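Local coordinates for cupin 2 conserved barrel domain protein (Leptotrichia buccalis, PDB 3RNS), which is of unknown function but folds into two cupin-like beta barrels within one chain, as in bicupins, at residues V26-I31 and S40-A45; G173-T178 and M220-V225. All blocks are in the same frame, centred on the assembly; numbering follows the deposited sequence.

Contact 1: V26-I31 and S40-A45. With ACT (acetate ion), chain B.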
loop_
_atom_site.group_PDB
_atom_site.type_symbol
_atom_site.label_atom_id
_atom_site.label_comp_id
_atom_site.label_asym_id
_atom_site.label_seq_id
_atom_site.Cartn_x
_atom_site.Cartn_y
_atom_site.Cartn_z
ATOM N N VAL A 26 8.475 -14.096 11.960
ATOM C CA VAL A 26 8.233 -12.839 11.243
ATOM C C VAL A 26 8.809 -13.058 9.863
ATOM O O VAL A 26 9.990 -13.464 9.706
ATOM C CB VAL A 26 8.932 -11.638 11.919
ATOM C CG1 VAL A 26 8.779 -10.322 11.085
ATOM C CG2 VAL A 26 8.382 -11.424 13.389
ATOM N N VAL A 27 7.990 -12.827 8.864
ATOM C CA VAL A 27 8.397 -13.013 7.489
ATOM C C VAL A 27 8.333 -11.667 6.806
ATOM O O VAL A 27 7.390 -10.883 7.026
ATOM C CB VAL A 27 7.509 -14.063 6.770
ATOM C CG1 VAL A 27 7.916 -14.197 5.254
ATOM C CG2 VAL A 27 7.587 -15.428 7.510
ATOM N N SER A 28 9.341 -11.388 5.987
ATOM C CA SER A 28 9.362 -10.159 5.212
ATOM C C SER A 28 9.846 -10.365 3.795
ATOM O O SER A 28 10.584 -11.303 3.461
ATOM C CB SER A 28 10.169 -9.077 5.955
ATOM O OG SER A 28 11.575 -9.237 5.839
HETATM N N MSE A 29 9.482 -9.415 2.955
HETATM C CA MSE A 29 9.776 -9.470 1.531
HETATM C C MSE A 29 9.829 -8.044 0.984
HETATM O O MSE A 29 8.866 -7.248 1.174
HETATM C CB MSE A 29 8.543 -10.162 0.937
HETATM C CG MSE A 29 8.521 -10.457 -0.492
HETATM SE SE MSE A 29 6.757 -11.362 -0.719
HETATM C CE MSE A 29 7.375 -11.781 -2.350
ATOM N N ARG A 30 10.899 -7.715 0.302
ATOM C CA ARG A 30 10.952 -6.452 -0.377
ATOM C C ARG A 30 10.221 -6.618 -1.715
ATOM O O ARG A 30 10.439 -7.586 -2.448
ATOM C CB ARG A 30 12.380 -6.002 -0.587
ATOM C CG ARG A 30 12.429 -4.624 -1.214
ATOM C CD ARG A 30 13.529 -3.792 -0.688
ATOM N NE ARG A 30 13.435 -3.475 0.742
ATOM C CZ ARG A 30 14.237 -2.593 1.347
ATOM N NH1 ARG A 30 15.118 -1.924 0.652
ATOM N NH2 ARG A 30 14.140 -2.344 2.646
ATOM N N ILE A 31 9.329 -5.715 -2.034
ATOM C CA ILE A 31 8.683 -5.872 -3.327
ATOM C C ILE A 31 9.107 -4.793 -4.386
ATOM O O ILE A 31 9.140 -5.106 -5.549
ATOM C CB ILE A 31 7.171 -6.014 -3.225
ATOM C CG1 ILE A 31 6.561 -4.833 -2.584
ATOM C CG2 ILE A 31 6.697 -7.286 -2.398
ATOM C CD1 ILE A 31 5.009 -4.895 -2.750
ATOM N N SER A 40 7.994 -2.799 1.206
ATOM C CA SER A 40 8.157 -4.154 1.698
ATOM C C SER A 40 6.858 -4.636 2.285
ATOM O O SER A 40 6.030 -3.806 2.681
ATOM C CB SER A 40 9.258 -4.210 2.769
ATOM O OG SER A 40 10.498 -4.071 2.131
ATOM N N LEU A 41 6.701 -5.965 2.337
ATOM C CA LEU A 41 5.645 -6.636 3.061
ATOM C C LEU A 41 6.174 -7.391 4.295
ATOM O O LEU A 41 7.277 -7.950 4.284
ATOM C CB LEU A 41 4.922 -7.619 2.139
ATOM C CG LEU A 41 4.410 -7.135 0.797
ATOM C CD1 LEU A 41 3.851 -8.341 0.180
ATOM C CD2 LEU A 41 3.285 -6.037 0.984
ATOM N N PHE A 42 5.374 -7.370 5.360
ATOM C CA PHE A 42 5.615 -8.093 6.599
ATOM C C PHE A 42 4.435 -8.937 6.989
ATOM O O PHE A 42 3.279 -8.492 6.842
ATOM C CB PHE A 42 5.862 -7.103 7.735
ATOM C CG PHE A 42 7.218 -6.461 7.695
ATOM C CD1 PHE A 42 7.460 -5.373 6.894
ATOM C CD2 PHE A 42 8.256 -6.981 8.436
ATOM C CE1 PHE A 42 8.720 -4.804 6.857
ATOM C CE2 PHE A 42 9.529 -6.400 8.416
ATOM C CZ PHE A 42 9.743 -5.312 7.626
ATOM N N SER A 43 4.695 -10.153 7.474
ATOM C CA SER A 43 3.683 -10.940 8.193
ATOM C C SER A 43 4.255 -11.349 9.528
ATOM O O SER A 43 5.320 -11.977 9.582
ATOM C CB SER A 43 3.284 -12.174 7.380
ATOM O OG SER A 43 2.361 -12.990 8.067
ATOM N N LEU A 44 3.597 -10.936 10.609
ATOM C CA LEU A 44 4.028 -11.223 11.961
ATOM C C LEU A 44 3.069 -12.204 12.609
ATOM O O LEU A 44 1.873 -11.969 12.621
ATOM C CB LEU A 44 4.007 -9.955 12.816
ATOM C CG LEU A 44 5.049 -8.882 12.636
ATOM C CD1 LEU A 44 4.872 -8.221 11.273
ATOM C CD2 LEU A 44 4.912 -7.849 13.789
ATOM N N ALA A 45 3.584 -13.284 13.157
ATOM C CA ALA A 45 2.753 -14.267 13.855
ATOM C C ALA A 45 2.344 -13.626 15.155
ATOM O O ALA A 45 3.005 -12.698 15.643
ATOM C CB ALA A 45 3.524 -15.590 14.152
HETATM C C ACT B . 12.922 -5.067 4.523
HETATM O O ACT B . 13.882 -5.598 5.164
HETATM O OXT ACT B . 12.470 -5.744 3.580
HETATM C CH3 ACT B . 12.370 -3.722 4.886
#
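S28 lies over one face of the F42 ring, in a non-hydrogen-bonded pair of an antiparallel beta hairpin. Its CB is 4.0 Å from the F42 ring centroid, a CH-pi contact offset toward the rim. V26 CG1 comes to the edge of the same ring. The ring reaches this place with CG beside the backbone N, chi1 -75°. Next along this face, R30 and S40 pair. The arginine chain leaves with CG anti to its backbone N (chi1 -176°) and bends at chi2 and chi3. This brings R30 NE to S40 OG at 3.3 Å, a weak bond. S40 OG donates to OXT of an acetate ion, probably from the crystallisation liquor, at 3.0 Å. R30 also meets N33 through NH1 and Y38 by cation-pi. At the end of the paired strands, I31 crosses L41 roughly at right angles, with I31 CG2 3.9 Å from L41 CG. Two backbone bonds join V27 with S43 and two M29 with L41. Within the chain, strand 26-33 edges a sheet of the probable N-terminal cupin half. Strand 37-44 lies between it and strand 101-108. Helix 15-18 touches M29, I31 and L41, while I50 of strand 49-52 touches V26, F42 and L44.

Contact 2: G173-T178 and M220-V225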
loop_
_atom_site.group_PDB
_atom_site.type_symbol
_atom_site.label_atom_id
_atom_site.label_comp_id
_atom_site.label_asym_id
_atom_site.label_seq_id
_atom_site.Cartn_x
_atom_site.Cartn_y
_atom_site.Cartn_z
ATOM N N GLY A 173 7.967 6.564 -12.258
ATOM C CA GLY A 173 8.379 5.495 -11.365
ATOM C C GLY A 173 7.416 4.325 -11.465
ATOM O O GLY A 173 6.418 4.400 -12.213
ATOM N N ASP A 174 7.729 3.255 -10.721
ATOM C CA ASP A 174 6.859 2.105 -10.631
ATOM C C ASP A 174 5.796 2.404 -9.609
ATOM O O ASP A 174 6.091 2.922 -8.548
ATOM C CB ASP A 174 7.610 0.839 -10.190
ATOM C CG ASP A 174 8.705 0.417 -11.172
ATOM O OD1 ASP A 174 8.395 0.179 -12.376
ATOM O OD2 ASP A 174 9.900 0.343 -10.725
ATOM N N ALA A 175 4.555 2.086 -9.941
ATOM C CA ALA A 175 3.444 2.302 -9.043
ATOM C C ALA A 175 2.892 0.970 -8.576
ATOM O O ALA A 175 2.598 0.094 -9.388
ATOM C CB ALA A 175 2.346 3.027 -9.738
ATOM N N LEU A 176 2.661 0.867 -7.292
ATOM C CA LEU A 176 1.894 -0.214 -6.730
ATOM C C LEU A 176 0.471 0.309 -6.439
ATOM O O LEU A 176 0.296 1.282 -5.703
ATOM C CB LEU A 176 2.546 -0.699 -5.412
ATOM C CG LEU A 176 1.731 -1.833 -4.757
ATOM C CD1 LEU A 176 1.973 -3.167 -5.546
ATOM C CD2 LEU A 176 2.097 -1.901 -3.250
ATOM N N VAL A 177 -0.526 -0.345 -6.985
ATOM C CA VAL A 177 -1.914 -0.013 -6.684
ATOM C C VAL A 177 -2.516 -1.153 -5.868
ATOM O O VAL A 177 -2.181 -2.345 -6.090
ATOM C CB VAL A 177 -2.719 0.294 -7.969
ATOM C CG1 VAL A 177 -2.079 1.517 -8.679
ATOM C CG2 VAL A 177 -2.778 -0.919 -8.935
ATOM N N THR A 178 -3.293 -0.791 -4.869
ATOM C CA THR A 178 -4.031 -1.747 -4.055
ATOM C C THR A 178 -5.500 -1.322 -3.999
ATOM O O THR A 178 -5.803 -0.172 -3.638
ATOM C CB THR A 178 -3.494 -1.811 -2.597
ATOM O OG1 THR A 178 -2.065 -2.039 -2.615
ATOM C CG2 THR A 178 -4.129 -2.985 -1.825
HETATM N N MSE A 220 -8.910 2.861 -4.499
HETATM C CA MSE A 220 -7.560 2.383 -4.501
HETATM C C MSE A 220 -6.587 3.321 -3.799
HETATM O O MSE A 220 -6.787 4.529 -3.711
HETATM C CB MSE A 220 -7.101 2.234 -5.952
HETATM C CG MSE A 220 -7.290 3.533 -6.785
HETATM SE SE MSE A 220 -6.263 3.538 -8.511
HETATM C CE MSE A 220 -4.561 3.781 -7.743
ATOM N N LEU A 221 -5.523 2.732 -3.304
ATOM C CA LEU A 221 -4.348 3.412 -2.860
ATOM C C LEU A 221 -3.257 3.242 -3.915
ATOM O O LEU A 221 -2.966 2.111 -4.384
ATOM C CB LEU A 221 -3.861 2.809 -1.535
ATOM C CG LEU A 221 -2.452 3.152 -0.988
ATOM C CD1 LEU A 221 -2.333 4.654 -0.564
ATOM C CD2 LEU A 221 -2.096 2.147 0.159
ATOM N N LEU A 222 -2.611 4.342 -4.239
ATOM C CA LEU A 222 -1.502 4.372 -5.203
ATOM C C LEU A 222 -0.225 4.761 -4.485
ATOM O O LEU A 222 -0.169 5.813 -3.811
ATOM C CB LEU A 222 -1.783 5.403 -6.311
ATOM C CG LEU A 222 -0.608 5.684 -7.307
ATOM C CD1 LEU A 222 -0.421 4.475 -8.225
ATOM C CD2 LEU A 222 -0.793 6.962 -8.134
ATOM N N ILE A 223 0.812 3.929 -4.636
ATOM C CA ILE A 223 2.110 4.215 -4.051
ATOM C C ILE A 223 3.053 4.222 -5.229
ATOM O O ILE A 223 3.329 3.155 -5.838
ATOM C CB ILE A 223 2.571 3.160 -2.995
ATOM C CG1 ILE A 223 1.560 2.990 -1.828
ATOM C CG2 ILE A 223 3.979 3.545 -2.393
ATOM C CD1 ILE A 223 1.735 1.636 -1.094
ATOM N N LEU A 224 3.566 5.407 -5.534
ATOM C CA LEU A 224 4.541 5.603 -6.596
ATOM C C LEU A 224 5.929 5.858 -6.007
ATOM O O LEU A 224 6.113 6.817 -5.243
ATOM C CB LEU A 224 4.123 6.778 -7.462
ATOM C CG LEU A 224 5.075 7.303 -8.536
ATOM C CD1 LEU A 224 5.308 6.191 -9.553
ATOM C CD2 LEU A 224 4.488 8.621 -9.204
ATOM N N VAL A 225 6.884 4.992 -6.352
ATOM C CA VAL A 225 8.276 5.153 -5.936
ATOM C C VAL A 225 9.126 5.574 -7.144
ATOM O O VAL A 225 9.133 4.897 -8.167
ATOM C CB VAL A 225 8.878 3.893 -5.249
ATOM C CG1 VAL A 225 8.051 3.463 -4.017
ATOM C CG2 VAL A 225 8.978 2.741 -6.214
#
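G173 meets V225 and L224 where two neighbouring antiparallel strands of the cupin barrel begin to pair. The CA of G173 makes a CA-H...O contact with V225 O at 3.3 Å. L224 CD1 lies against its carbonyl, 3.4 Å from G173 O. D174 forms a hydrogen-bonded pair with V225. The bond from V225 N to D174 O is 3.1 Å, but the return bond from D174 N is weak. The carboxylate is held elsewhere, with OD1 bonded to A205 N. A175 turns to the opposite face. Its CB touches L222 CD1 at a tight 3.5 Å. L176 and I223 exchange two backbone bonds. Their side chains run side by side and point the same way, with L176 CD2 4.2 Å from I223 CD1. I39 of strand 37-44 touches both. V177 returns to the face of A175. There it packs against L222 and M220, a selenomethionine. T178 and L221 form the last hydrogen-bonded pair, while T178 OG1 is bonded to S200 OG. Strand 199-203 flanks the first segment and strand 153-160 the second. With chi1 at 172°, the L222 chain extends on the side away from the backbone N, and its CD1 touches both A175 CB and V177 CG1. The methyl V177 CG1 has two tight neighbours, L222 CD1 at 3.4 Å and M220 CE at 3.5 Å.

How the contacts relate
Contact 1 and contact 2 come in series along the chain, and their centres are 18 Å apart. Each joins antiparallel strands, but in a different six-stranded sheet. Contact 1 is a local hairpin at a sheet margin, about 13 Å from the centre of the chain to its own centre. Contact 2 pairs inner strands and lies deeper, at about 7 Å. The two meet through packing of I31 CD1 on L176 CD2, 4.2 Å apart. Strand 37-44 extends this junction, since its I39 touches L176, I223 and V225. The acetate is bonded to S40 in contact 1, on the face that carries S28, R30 and F42; no active site is assigned for this protein of unknown function.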